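PDB 2IVF: ethylbenzene dehydrogenase beta-subunit from Aromatoleum aromaticum, which carries three SF4 clusters and one Fe3-S4 cluster as a ferredoxin-like iron-sulfur subunit and probably relays electrons between its partner subunits. Local coordinates for residues B[48-52]-B[88-94]; B[53-59]-B[144-150]; B[62-66]-B[196-200]. All blocks are in the same frame, centred on the assembly; numbering follows the deposited sequence.

Interaction 1 of 3, residues B[48-52]-B[88-94]; sequences TEHMR and LIDSGDD
Arg-52 reaches across to segment 88-94 with one amino group. Its NH1 donates to Asp-93 O at 3.0 Å, with an N-H...O angle of 153°. The same nitrogen makes a weak bond to Ser-91 O at 3.2 Å. A third bond, also weak, runs from NH1 back to His-50 O at 2.9 Å. Three backbone carbonyls thus share one nitrogen. The bend at chi2 (88°) brings the guanidinium round to them. A water links NH2 to Gly-92 O and ties in the next carbonyl of the turn.

This is the tight part of the contact. Two type I turns, Thr-48 to Met-51 and Ile-89 to Gly-92, meet here. Gly-92 has a positive phi (99°), and Arg-52 NH1 lies close against its backbone. Beside the polar centre, His-50 CB packs on Leu-88 CD1 at 3.5 Å. An apolar side chain of another subunit also packs on Leu-88. The His-50 ring has Ser-91 CB at its edge and Met-51 CG over one face.

The other side is looser. Here Glu-49 is partly exposed. Glu-49 CB sits 3.3 Å from Asp-94 OD2, but its chain bends away and OE1 bonds to Gly-47 N. The two carboxylates still lie close, with Glu-49 OE1 4.3 Å from Asp-94 OD2. Asp-94 OD1 also has a long, weak ion pair with Arg-866 of the alpha-subunit.

The contact joins the loop after helix 33-42 to the loop before helix 99-104. His-50 O and Ser-91 O are both acceptors and lie only 2.9 Å apart, so they should repel each other. The positive charge of Arg-52 probably offsets this. The acidic pair at the looser side may raise the proton affinity of one of its members.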
loop_
_atom_site.group_PDB
_atom_site.type_symbol
_atom_site.label_atom_id
_atom_site.label_comp_id
_atom_site.label_asym_id
_atom_site.label_seq_id
_atom_site.Cartn_x
_atom_site.Cartn_y
_atom_site.Cartn_z
ATOM N N THR B 48 2.677 18.031 -16.340
ATOM C CA THR B 48 3.459 16.771 -16.159
ATOM C C THR B 48 2.704 15.716 -15.324
ATOM O O THR B 48 3.189 14.610 -15.113
ATOM C CB THR B 48 4.775 17.052 -15.437
ATOM O OG1 THR B 48 4.497 17.453 -14.080
ATOM C CG2 THR B 48 5.626 18.168 -16.188
ATOM N N GLU B 49 1.515 16.078 -14.852
ATOM C CA GLU B 49 0.813 15.273 -13.859
ATOM C C GLU B 49 0.470 13.889 -14.346
ATOM O O GLU B 49 0.469 12.950 -13.568
ATOM C CB GLU B 49 -0.479 15.989 -13.436
ATOM C CG GLU B 49 -0.264 17.328 -12.798
ATOM C CD GLU B 49 -0.594 18.495 -13.705
ATOM O OE1 GLU B 49 -0.376 18.398 -14.943
ATOM O OE2 GLU B 49 -1.076 19.505 -13.153
ATOM N N HIS B 50 0.170 13.758 -15.633
ATOM C CA HIS B 50 -0.047 12.464 -16.242
ATOM C C HIS B 50 1.221 11.637 -16.457
ATOM O O HIS B 50 1.117 10.489 -16.801
ATOM C CB HIS B 50 -0.697 12.621 -17.604
ATOM C CG HIS B 50 0.146 13.356 -18.610
ATOM N ND1 HIS B 50 0.359 14.714 -18.545
ATOM C CD2 HIS B 50 0.875 12.909 -19.665
ATOM C CE1 HIS B 50 1.142 15.082 -19.553
ATOM N NE2 HIS B 50 1.449 14.010 -20.261
ATOM N N MET B 51 2.398 12.257 -16.361
ATOM C CA MET B 51 3.618 11.575 -16.723
ATOM C C MET B 51 4.094 10.717 -15.589
ATOM O O MET B 51 4.298 11.211 -14.463
ATOM C CB MET B 51 4.701 12.579 -17.038
ATOM C CG MET B 51 4.346 13.596 -18.100
ATOM S SD MET B 51 5.725 14.749 -18.312
ATOM C CE MET B 51 5.107 15.833 -19.619
ATOM N N ARG B 52 4.287 9.435 -15.886
ATOM C CA ARG B 52 4.922 8.489 -14.970
ATOM C C ARG B 52 6.193 8.039 -15.613
ATOM O O ARG B 52 6.269 6.971 -16.232
ATOM C CB ARG B 52 3.985 7.303 -14.656
ATOM C CG ARG B 52 2.891 7.652 -13.684
ATOM C CD ARG B 52 1.673 8.207 -14.418
ATOM N NE ARG B 52 0.580 8.507 -13.490
ATOM C CZ ARG B 52 -0.608 8.924 -13.880
ATOM N NH1 ARG B 52 -0.843 9.135 -15.159
ATOM N NH2 ARG B 52 -1.570 9.151 -13.003
ATOM N N LEU B 88 -4.076 11.258 -23.498
ATOM C CA LEU B 88 -3.990 11.500 -22.072
ATOM C C LEU B 88 -4.416 10.260 -21.296
ATOM O O LEU B 88 -3.775 9.868 -20.297
ATOM C CB LEU B 88 -4.894 12.661 -21.664
ATOM C CG LEU B 88 -4.934 13.019 -20.174
ATOM C CD1 LEU B 88 -3.529 13.011 -19.619
ATOM C CD2 LEU B 88 -5.642 14.369 -19.950
ATOM N N ILE B 89 -5.508 9.647 -21.763
ATOM C CA ILE B 89 -5.996 8.420 -21.121
ATOM C C ILE B 89 -4.980 7.310 -21.271
ATOM O O ILE B 89 -4.656 6.658 -20.279
ATOM C CB ILE B 89 -7.397 7.985 -21.623
ATOM C CG1 ILE B 89 -8.433 9.019 -21.186
ATOM C CG2 ILE B 89 -7.839 6.615 -21.046
ATOM C CD1 ILE B 89 -9.689 8.931 -21.991
ATOM N N ASP B 90 -4.442 7.117 -22.475
ATOM C CA ASP B 90 -3.395 6.098 -22.691
ATOM C C ASP B 90 -2.252 6.312 -21.693
ATOM O O ASP B 90 -1.637 5.353 -21.205
ATOM C CB ASP B 90 -2.788 6.169 -24.097
ATOM C CG ASP B 90 -3.714 5.726 -25.194
ATOM O OD1 ASP B 90 -4.598 4.884 -24.956
ATOM O OD2 ASP B 90 -3.522 6.214 -26.338
ATOM N N SER B 91 -1.969 7.591 -21.394
ATOM C CA SER B 91 -0.866 7.985 -20.571
ATOM C C SER B 91 -1.221 7.992 -19.099
ATOM O O SER B 91 -0.495 8.536 -18.269
ATOM C CB SER B 91 -0.353 9.355 -21.035
ATOM O OG SER B 91 -0.035 9.287 -22.422
ATOM N N GLY B 92 -2.370 7.418 -18.774
ATOM C CA GLY B 92 -2.735 7.186 -17.380
ATOM C C GLY B 92 -3.687 8.218 -16.799
ATOM O O GLY B 92 -4.114 8.077 -15.656
ATOM N N ASP B 93 -3.983 9.266 -17.573
ATOM C CA ASP B 93 -4.953 10.288 -17.198
ATOM C C ASP B 93 -4.347 11.057 -16.035
ATOM O O ASP B 93 -3.171 10.916 -15.753
ATOM C CB ASP B 93 -6.293 9.655 -16.795
ATOM C CG ASP B 93 -7.515 10.556 -17.107
ATOM O OD1 ASP B 93 -7.538 11.733 -16.656
ATOM O OD2 ASP B 93 -8.452 10.052 -17.770
ATOM N N ASP B 94 -5.168 11.867 -15.373
ATOM C CA ASP B 94 -4.748 12.651 -14.211
ATOM C C ASP B 94 -6.053 12.841 -13.437
ATOM O O ASP B 94 -6.710 13.904 -13.483
ATOM C CB ASP B 94 -4.111 13.966 -14.641
ATOM C CG ASP B 94 -3.788 14.887 -13.466
ATOM O OD1 ASP B 94 -3.561 14.395 -12.356
ATOM O OD2 ASP B 94 -3.759 16.117 -13.691
HETATM O O HOH W 1 -4.654 9.396 -13.210
#

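Interaction 2 of 3, residues B[53-59]-B[144-150]; sequences WNNVTTY and FFYLARM. With SF4 (iron/sulfur cluster), chain U; SF4 (iron/sulfur cluster), chain T.
Met-150 and Asn-54 lie side by side at one end of a paired set of strands, next to an iron/sulfur cluster (SF4, chain U). Met-150 CB is 3.6 Å from Trp-53 O and approaches S4 of the cluster. CG comes next and touches both Asn-54 OD1 and cluster S4, 3.6 Å from that sulfur. The chain then bends (chi2 88°), and SD remains 3.7 Å from Asn-54 OD1. CE, the tip, leads away from segment 53-59, and the side chain packs on Ile-270. Asn-54 OD1 accepts a hydrogen bond from Arg-235. Trp-53 brings the edge of its ring to the same cluster, with CE3 3.6 Å from S3.

From here strands 55-59 and 145-149 run antiparallel. Asn-55/Arg-149, Thr-57/Leu-147 and Tyr-59/Phe-145 are hydrogen-bonded pairs. Five of their six bonds lie nearly along the C=O axis. The sixth, Thr-57 N to Leu-147 O, is longer at 3.2 Å, and its donor stands 46° out of the carbonyl plane. A water bonded to Thr-57 OG1 also donates to Leu-147 O, so this oxygen has two donors.

Val-56 and Ala-148 form a non-hydrogen-bonded pair, with Val-56 CG2 3.9 Å from Ala-148 CB. Both methyls turn to a second SF4 (chain T) and help to line its pocket. Thr-58 and Tyr-146 share this face of the sheet, and the Thr-58 hydroxyl bonds to Asp-133 N.

On the other face Tyr-59 CB lies over the ring of Phe-145, a CH-pi contact of 4.1 Å from CB to the ring centroid.

Within this chain, strand 55-59 is an outermost strand of a three-stranded antiparallel sheet, next to strand 141-149. Helix 33-42 touches Val-56 on the cluster face. Helix 295-302 packs on Tyr-59 and Phe-145, and strand 270-273 touches Leu-147, Arg-149 and Met-150.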
loop_
_atom_site.group_PDB
_atom_site.type_symbol
_atom_site.label_atom_id
_atom_site.label_comp_id
_atom_site.label_asym_id
_atom_site.label_seq_id
_atom_site.Cartn_x
_atom_site.Cartn_y
_atom_site.Cartn_z
ATOM N N TRP B 53 7.199 8.893 -15.496
ATOM C CA TRP B 53 8.500 8.630 -16.112
ATOM C C TRP B 53 9.011 7.309 -15.582
ATOM O O TRP B 53 9.520 6.518 -16.340
ATOM C CB TRP B 53 9.502 9.713 -15.816
ATOM C CG TRP B 53 9.205 11.066 -16.344
ATOM C CD1 TRP B 53 8.283 11.426 -17.297
ATOM C CD2 TRP B 53 9.926 12.260 -16.017
ATOM N NE1 TRP B 53 8.382 12.749 -17.555
ATOM C CE2 TRP B 53 9.387 13.294 -16.799
ATOM C CE3 TRP B 53 10.991 12.544 -15.148
ATOM C CZ2 TRP B 53 9.826 14.600 -16.700
ATOM C CZ3 TRP B 53 11.455 13.812 -15.076
ATOM C CH2 TRP B 53 10.882 14.841 -15.855
ATOM N N ASN B 54 8.840 7.058 -14.284
ATOM C CA ASN B 54 8.985 5.738 -13.754
ATOM C C ASN B 54 7.588 5.201 -13.642
ATOM O O ASN B 54 6.713 5.818 -13.004
ATOM C CB ASN B 54 9.631 5.702 -12.369
ATOM C CG ASN B 54 9.716 4.292 -11.843
ATOM O OD1 ASN B 54 10.772 3.691 -11.869
ATOM N ND2 ASN B 54 8.567 3.726 -11.410
ATOM N N ASN B 55 7.357 4.094 -14.336
ATOM C CA ASN B 55 6.047 3.487 -14.321
ATOM C C ASN B 55 6.130 2.017 -13.947
ATOM O O ASN B 55 7.107 1.338 -14.260
ATOM C CB ASN B 55 5.325 3.664 -15.661
ATOM C CG ASN B 55 6.154 3.284 -16.819
ATOM O OD1 ASN B 55 6.895 4.134 -17.374
ATOM N ND2 ASN B 55 6.024 2.065 -17.252
ATOM N N VAL B 56 5.102 1.536 -13.281
ATOM C CA VAL B 56 5.058 0.117 -12.895
ATOM C C VAL B 56 3.704 -0.454 -13.164
ATOM O O VAL B 56 2.707 0.078 -12.707
ATOM C CB VAL B 56 5.404 -0.128 -11.418
ATOM C CG1 VAL B 56 5.518 -1.599 -11.192
ATOM C CG2 VAL B 56 6.681 0.582 -10.978
ATOM N N THR B 57 3.645 -1.505 -13.980
ATOM C CA THR B 57 2.364 -2.125 -14.256
ATOM C C THR B 57 2.480 -3.622 -14.153
ATOM O O THR B 57 3.560 -4.178 -14.090
ATOM C CB THR B 57 1.852 -1.750 -15.673
ATOM O OG1 THR B 57 2.837 -2.119 -16.643
ATOM C CG2 THR B 57 1.550 -0.208 -15.771
ATOM N N THR B 58 1.340 -4.267 -14.185
ATOM C CA THR B 58 1.288 -5.719 -14.030
ATOM C C THR B 58 1.468 -6.321 -15.431
ATOM O O THR B 58 0.980 -5.770 -16.431
ATOM C CB THR B 58 -0.018 -6.164 -13.335
ATOM O OG1 THR B 58 -0.075 -5.574 -12.012
ATOM C CG2 THR B 58 -0.153 -7.728 -13.233
ATOM N N TYR B 59 2.244 -7.376 -15.511
ATOM C CA TYR B 59 2.437 -8.098 -16.770
ATOM C C TYR B 59 2.029 -9.565 -16.600
ATOM O O TYR B 59 2.340 -10.156 -15.528
ATOM C CB TYR B 59 3.890 -7.968 -17.276
ATOM C CG TYR B 59 3.959 -8.427 -18.707
ATOM C CD1 TYR B 59 3.811 -7.522 -19.749
ATOM C CD2 TYR B 59 4.008 -9.774 -19.012
ATOM C CE1 TYR B 59 3.781 -7.947 -21.068
ATOM C CE2 TYR B 59 4.025 -10.204 -20.324
ATOM C CZ TYR B 59 3.867 -9.270 -21.348
ATOM O OH TYR B 59 3.852 -9.670 -22.651
ATOM N N PHE B 144 1.601 -13.684 -13.298
ATOM C CA PHE B 144 1.801 -12.265 -13.446
ATOM C C PHE B 144 3.042 -11.944 -12.620
ATOM O O PHE B 144 3.444 -12.716 -11.743
ATOM C CB PHE B 144 0.618 -11.467 -12.891
ATOM C CG PHE B 144 0.499 -11.551 -11.397
ATOM C CD1 PHE B 144 1.121 -10.637 -10.590
ATOM C CD2 PHE B 144 -0.273 -12.568 -10.786
ATOM C CE1 PHE B 144 1.050 -10.749 -9.186
ATOM C CE2 PHE B 144 -0.351 -12.653 -9.418
ATOM C CZ PHE B 144 0.323 -11.732 -8.613
ATOM N N PHE B 145 3.624 -10.799 -12.934
ATOM C CA PHE B 145 4.725 -10.197 -12.204
ATOM C C PHE B 145 4.599 -8.702 -12.475
ATOM O O PHE B 145 3.768 -8.306 -13.302
ATOM C CB PHE B 145 6.084 -10.752 -12.662
ATOM C CG PHE B 145 6.354 -10.624 -14.107
ATOM C CD1 PHE B 145 5.990 -11.638 -14.982
ATOM C CD2 PHE B 145 6.978 -9.495 -14.633
ATOM C CE1 PHE B 145 6.248 -11.559 -16.321
ATOM C CE2 PHE B 145 7.217 -9.392 -15.983
ATOM C CZ PHE B 145 6.866 -10.449 -16.842
ATOM N N TYR B 146 5.415 -7.883 -11.802
ATOM C CA TYR B 146 5.335 -6.449 -11.924
ATOM C C TYR B 146 6.486 -5.935 -12.745
ATOM O O TYR B 146 7.628 -6.435 -12.627
ATOM C CB TYR B 146 5.282 -5.816 -10.550
ATOM C CG TYR B 146 4.111 -6.311 -9.739
ATOM C CD1 TYR B 146 2.820 -5.917 -10.070
ATOM C CD2 TYR B 146 4.289 -7.140 -8.634
ATOM C CE1 TYR B 146 1.727 -6.375 -9.352
ATOM C CE2 TYR B 146 3.175 -7.585 -7.853
ATOM C CZ TYR B 146 1.909 -7.177 -8.231
ATOM O OH TYR B 146 0.828 -7.599 -7.495
ATOM N N LEU B 147 6.202 -4.965 -13.615
ATOM C CA LEU B 147 7.178 -4.546 -14.592
ATOM C C LEU B 147 7.393 -3.035 -14.529
ATOM O O LEU B 147 6.550 -2.248 -14.996
ATOM C CB LEU B 147 6.712 -4.965 -15.981
ATOM C CG LEU B 147 7.661 -4.570 -17.138
ATOM C CD1 LEU B 147 9.056 -5.171 -16.910
ATOM C CD2 LEU B 147 7.088 -4.989 -18.537
ATOM N N ALA B 148 8.511 -2.669 -13.901
ATOM C CA ALA B 148 8.974 -1.302 -13.782
ATOM C C ALA B 148 9.711 -0.893 -15.014
ATOM O O ALA B 148 10.521 -1.659 -15.578
ATOM C CB ALA B 148 9.869 -1.104 -12.514
ATOM N N ARG B 149 9.434 0.328 -15.447
ATOM C CA ARG B 149 10.005 0.840 -16.652
ATOM C C ARG B 149 10.275 2.330 -16.517
ATOM O O ARG B 149 9.549 3.044 -15.822
ATOM C CB ARG B 149 9.075 0.599 -17.837
ATOM C CG ARG B 149 8.879 -0.880 -18.204
ATOM C CD ARG B 149 7.827 -1.048 -19.241
ATOM N NE ARG B 149 8.292 -0.274 -20.373
ATOM C CZ ARG B 149 7.580 0.587 -21.076
ATOM N NH1 ARG B 149 6.309 0.788 -20.838
ATOM N NH2 ARG B 149 8.172 1.271 -22.047
ATOM N N MET B 150 11.293 2.781 -17.220
ATOM C CA MET B 150 11.581 4.196 -17.352
ATOM C C MET B 150 12.132 4.379 -18.758
ATOM O O MET B 150 12.120 3.436 -19.560
ATOM C CB MET B 150 12.651 4.651 -16.334
ATOM C CG MET B 150 12.470 4.206 -14.928
ATOM S SD MET B 150 13.184 2.593 -14.513
ATOM C CE MET B 150 14.930 3.082 -14.381
HETATM FE FE1 SF4 U . 14.117 8.827 -14.452
HETATM FE FE2 SF4 U . 12.310 9.577 -12.699
HETATM FE FE3 SF4 U . 13.808 7.398 -12.214
HETATM FE FE4 SF4 U . 14.965 9.820 -12.022
HETATM S S1 SF4 U . 13.298 9.000 -10.677
HETATM S S2 SF4 U . 15.811 8.035 -13.156
HETATM S S3 SF4 U . 13.836 10.997 -13.685
HETATM S S4 SF4 U . 12.226 7.692 -13.916
HETATM FE FE1 SF4 T . 9.139 -2.829 -7.830
HETATM FE FE2 SF4 T . 9.270 -0.092 -7.932
HETATM FE FE3 SF4 T . 10.927 -1.523 -6.369
HETATM FE FE4 SF4 T . 8.340 -1.340 -5.607
HETATM S S1 SF4 T . 9.801 0.370 -5.761
HETATM S S2 SF4 T . 9.652 -3.219 -5.623
HETATM S S3 SF4 T . 7.377 -1.364 -7.678
HETATM S S4 SF4 T . 10.826 -1.572 -8.683
HETATM O O HOH W 2 5.256 -0.536 -16.785
#

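Interaction 3 of 3, residues B[62-66]-B[196-200]. With SF4 (iron/sulfur cluster), chain S.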
loop_
_atom_site.group_PDB
_atom_site.type_symbol
_atom_site.label_atom_id
_atom_site.label_comp_id
_atom_site.label_asym_id
_atom_site.label_seq_id
_atom_site.Cartn_x
_atom_site.Cartn_y
_atom_site.Cartn_z
ATOM N N LYS B 62 -1.657 -4.241 -20.363
ATOM C CA LYS B 62 -1.584 -3.289 -21.485
ATOM C C LYS B 62 -0.339 -2.381 -21.373
ATOM O O LYS B 62 0.059 -1.749 -22.346
ATOM C CB LYS B 62 -2.862 -2.471 -21.589
ATOM C CG LYS B 62 -4.076 -3.328 -21.992
ATOM C CD LYS B 62 -5.287 -2.516 -22.220
ATOM C CE LYS B 62 -6.536 -3.376 -22.420
ATOM N NZ LYS B 62 -7.630 -2.399 -22.693
ATOM N N GLY B 63 0.294 -2.387 -20.201
ATOM C CA GLY B 63 1.475 -1.607 -19.959
ATOM C C GLY B 63 1.163 -0.129 -19.866
ATOM O O GLY B 63 0.022 0.290 -19.611
ATOM N N TYR B 64 2.212 0.657 -20.027
ATOM C CA TYR B 64 2.144 2.078 -19.833
ATOM C C TYR B 64 3.069 2.761 -20.819
ATOM O O TYR B 64 4.205 2.397 -20.891
ATOM C CB TYR B 64 2.567 2.472 -18.427
ATOM C CG TYR B 64 2.537 3.983 -18.262
ATOM C CD1 TYR B 64 1.366 4.634 -18.012
ATOM C CD2 TYR B 64 3.661 4.750 -18.490
ATOM C CE1 TYR B 64 1.306 5.989 -17.879
ATOM C CE2 TYR B 64 3.621 6.113 -18.362
ATOM C CZ TYR B 64 2.440 6.745 -18.069
ATOM O OH TYR B 64 2.414 8.130 -17.973
ATOM N N PRO B 65 2.579 3.726 -21.599
ATOM C CA PRO B 65 1.180 4.015 -21.768
ATOM C C PRO B 65 0.467 2.783 -22.289
ATOM O O PRO B 65 1.115 1.839 -22.773
ATOM C CB PRO B 65 1.156 5.114 -22.825
ATOM C CG PRO B 65 2.504 5.705 -22.779
ATOM C CD PRO B 65 3.441 4.651 -22.357
ATOM N N ARG B 66 -0.846 2.807 -22.162
ATOM C CA ARG B 66 -1.714 1.770 -22.675
ATOM C C ARG B 66 -1.350 1.337 -24.097
ATOM O O ARG B 66 -1.303 2.144 -25.012
ATOM C CB ARG B 66 -3.147 2.260 -22.666
ATOM C CG ARG B 66 -4.168 1.177 -23.029
ATOM C CD ARG B 66 -5.580 1.640 -22.807
ATOM N NE ARG B 66 -5.924 2.898 -23.456
ATOM C CZ ARG B 66 -7.152 3.417 -23.488
ATOM N NH1 ARG B 66 -8.198 2.771 -22.940
ATOM N NH2 ARG B 66 -7.359 4.562 -24.122
ATOM N N TYR B 196 9.104 2.698 -26.925
ATOM C CA TYR B 196 8.704 2.488 -25.515
ATOM C C TYR B 196 7.667 3.484 -24.992
ATOM O O TYR B 196 7.192 3.393 -23.818
ATOM C CB TYR B 196 9.953 2.565 -24.659
ATOM C CG TYR B 196 10.946 1.515 -25.006
ATOM C CD1 TYR B 196 10.876 0.236 -24.447
ATOM C CD2 TYR B 196 11.970 1.795 -25.870
ATOM C CE1 TYR B 196 11.793 -0.775 -24.825
ATOM C CE2 TYR B 196 12.917 0.815 -26.234
ATOM C CZ TYR B 196 12.833 -0.469 -25.696
ATOM O OH TYR B 196 13.794 -1.382 -26.105
ATOM N N LYS B 197 7.379 4.485 -25.816
ATOM C CA LYS B 197 6.551 5.639 -25.440
ATOM C C LYS B 197 6.980 6.240 -24.120
ATOM O O LYS B 197 6.157 6.463 -23.223
ATOM C CB LYS B 197 5.061 5.273 -25.482
ATOM C CG LYS B 197 4.595 4.887 -26.898
ATOM C CD LYS B 197 4.652 6.107 -27.834
ATOM C CE LYS B 197 4.437 5.816 -29.308
ATOM N NZ LYS B 197 5.520 5.060 -29.999
ATOM N N ALA B 198 8.300 6.440 -24.014
ATOM C CA ALA B 198 8.957 6.960 -22.811
ATOM C C ALA B 198 9.226 8.482 -22.912
ATOM O O ALA B 198 9.989 9.054 -22.134
ATOM C CB ALA B 198 10.249 6.191 -22.546
ATOM N N ILE B 199 8.618 9.144 -23.888
ATOM C CA ILE B 199 8.614 10.601 -23.947
ATOM C C ILE B 199 7.158 11.008 -23.943
ATOM O O ILE B 199 6.326 10.352 -24.593
ATOM C CB ILE B 199 9.268 11.165 -25.232
ATOM C CG1 ILE B 199 10.664 10.626 -25.455
ATOM C CG2 ILE B 199 9.322 12.683 -25.181
ATOM C CD1 ILE B 199 11.510 11.440 -26.537
ATOM N N TYR B 200 6.864 12.104 -23.230
ATOM C CA TYR B 200 5.521 12.506 -22.860
ATOM C C TYR B 200 5.300 13.995 -23.132
ATOM O O TYR B 200 6.067 14.833 -22.686
ATOM C CB TYR B 200 5.259 12.267 -21.359
ATOM C CG TYR B 200 5.572 10.868 -20.908
ATOM C CD1 TYR B 200 4.600 9.887 -20.945
ATOM C CD2 TYR B 200 6.864 10.510 -20.551
ATOM C CE1 TYR B 200 4.912 8.556 -20.602
ATOM C CE2 TYR B 200 7.180 9.196 -20.204
ATOM C CZ TYR B 200 6.212 8.230 -20.218
ATOM O OH TYR B 200 6.511 6.926 -19.870
HETATM FE FE1 SF4 S . 12.539 6.118 -25.980
HETATM FE FE2 SF4 S . 14.470 7.800 -26.582
HETATM FE FE3 SF4 S . 15.068 5.202 -25.932
HETATM FE FE4 SF4 S . 14.170 6.903 -23.976
HETATM S S1 SF4 S . 16.143 7.070 -25.172
HETATM S S2 SF4 S . 13.439 4.756 -24.406
HETATM S S3 SF4 S . 12.765 8.227 -25.161
HETATM S S4 SF4 S . 13.932 5.923 -27.803
#
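The hydroxyl of Tyr-64 has two partners: Arg-52 N donates to it, and it is hydrogen-bonded to Ser-91 O. This holds the Tyr-64 ring where its rim meets Tyr-200. The two rings touch rim to rim, with neither over the face of the other. Their planes are 29° apart. Tyr-64 CE2 is 3.6 Å from Tyr-200 CE1. Tyr-200 OH lies at the edge of the Tyr-64 ring, near its plane, 3.4 Å from Tyr-64 CE2. Tyr-128 meets Tyr-64 edge-to-face.

The peptide between Tyr-64 and Pro-65 is cis. Pro-65 lays CD and CG against Lys-197; CD is 3.4 Å from Lys-197 O. Pro-65 CG is 3.7 Å from Lys-197 CB.

Segment 196-200 belongs to the 4Fe-4S dicluster family region. It follows Cys-194 of an SF4 pocket and leads into strand 199-202, which pairs with strand 207-210 as an antiparallel hairpin. Pro-65 packs on Lys-197 in the loop beside the cluster, and Tyr-64 on Tyr-200 at the start of the hairpin.

Lys-197 bends at chi2 (-67°), and its NZ turns away from Pro-65 to bond to Cys-194 O and Glu-192 O. Ala-198 and Ile-199 face the SF4 cluster. Tyr-196 CD2 is 3.6 Å from cluster S2, while its hydroxyl is hydrogen-bonded to Leu-260 O.

The six segments come along the chain as 48-52, 53-59, 62-66, 88-94, 144-150 and 196-200. All three first members precede all three partners, so the contacts cross one another. Interactions 1 and 2 have centres 15 Å apart and adjoin in sequence at residues 52 and 53. Interaction 3 lies 10 Å from each. It touches interaction 1 through a salt bridge of Arg-66 with Asp-90, and interaction 2 through Arg-149 NH2 and Tyr-196 O. Loops 48-52, 62-66 and 88-94 thus link the sheet of strands 55-59 and 141-149 with hairpin strand 199-202, which stand beside different clusters. Together, interactions 2 and 3 border all three SF4 clusters.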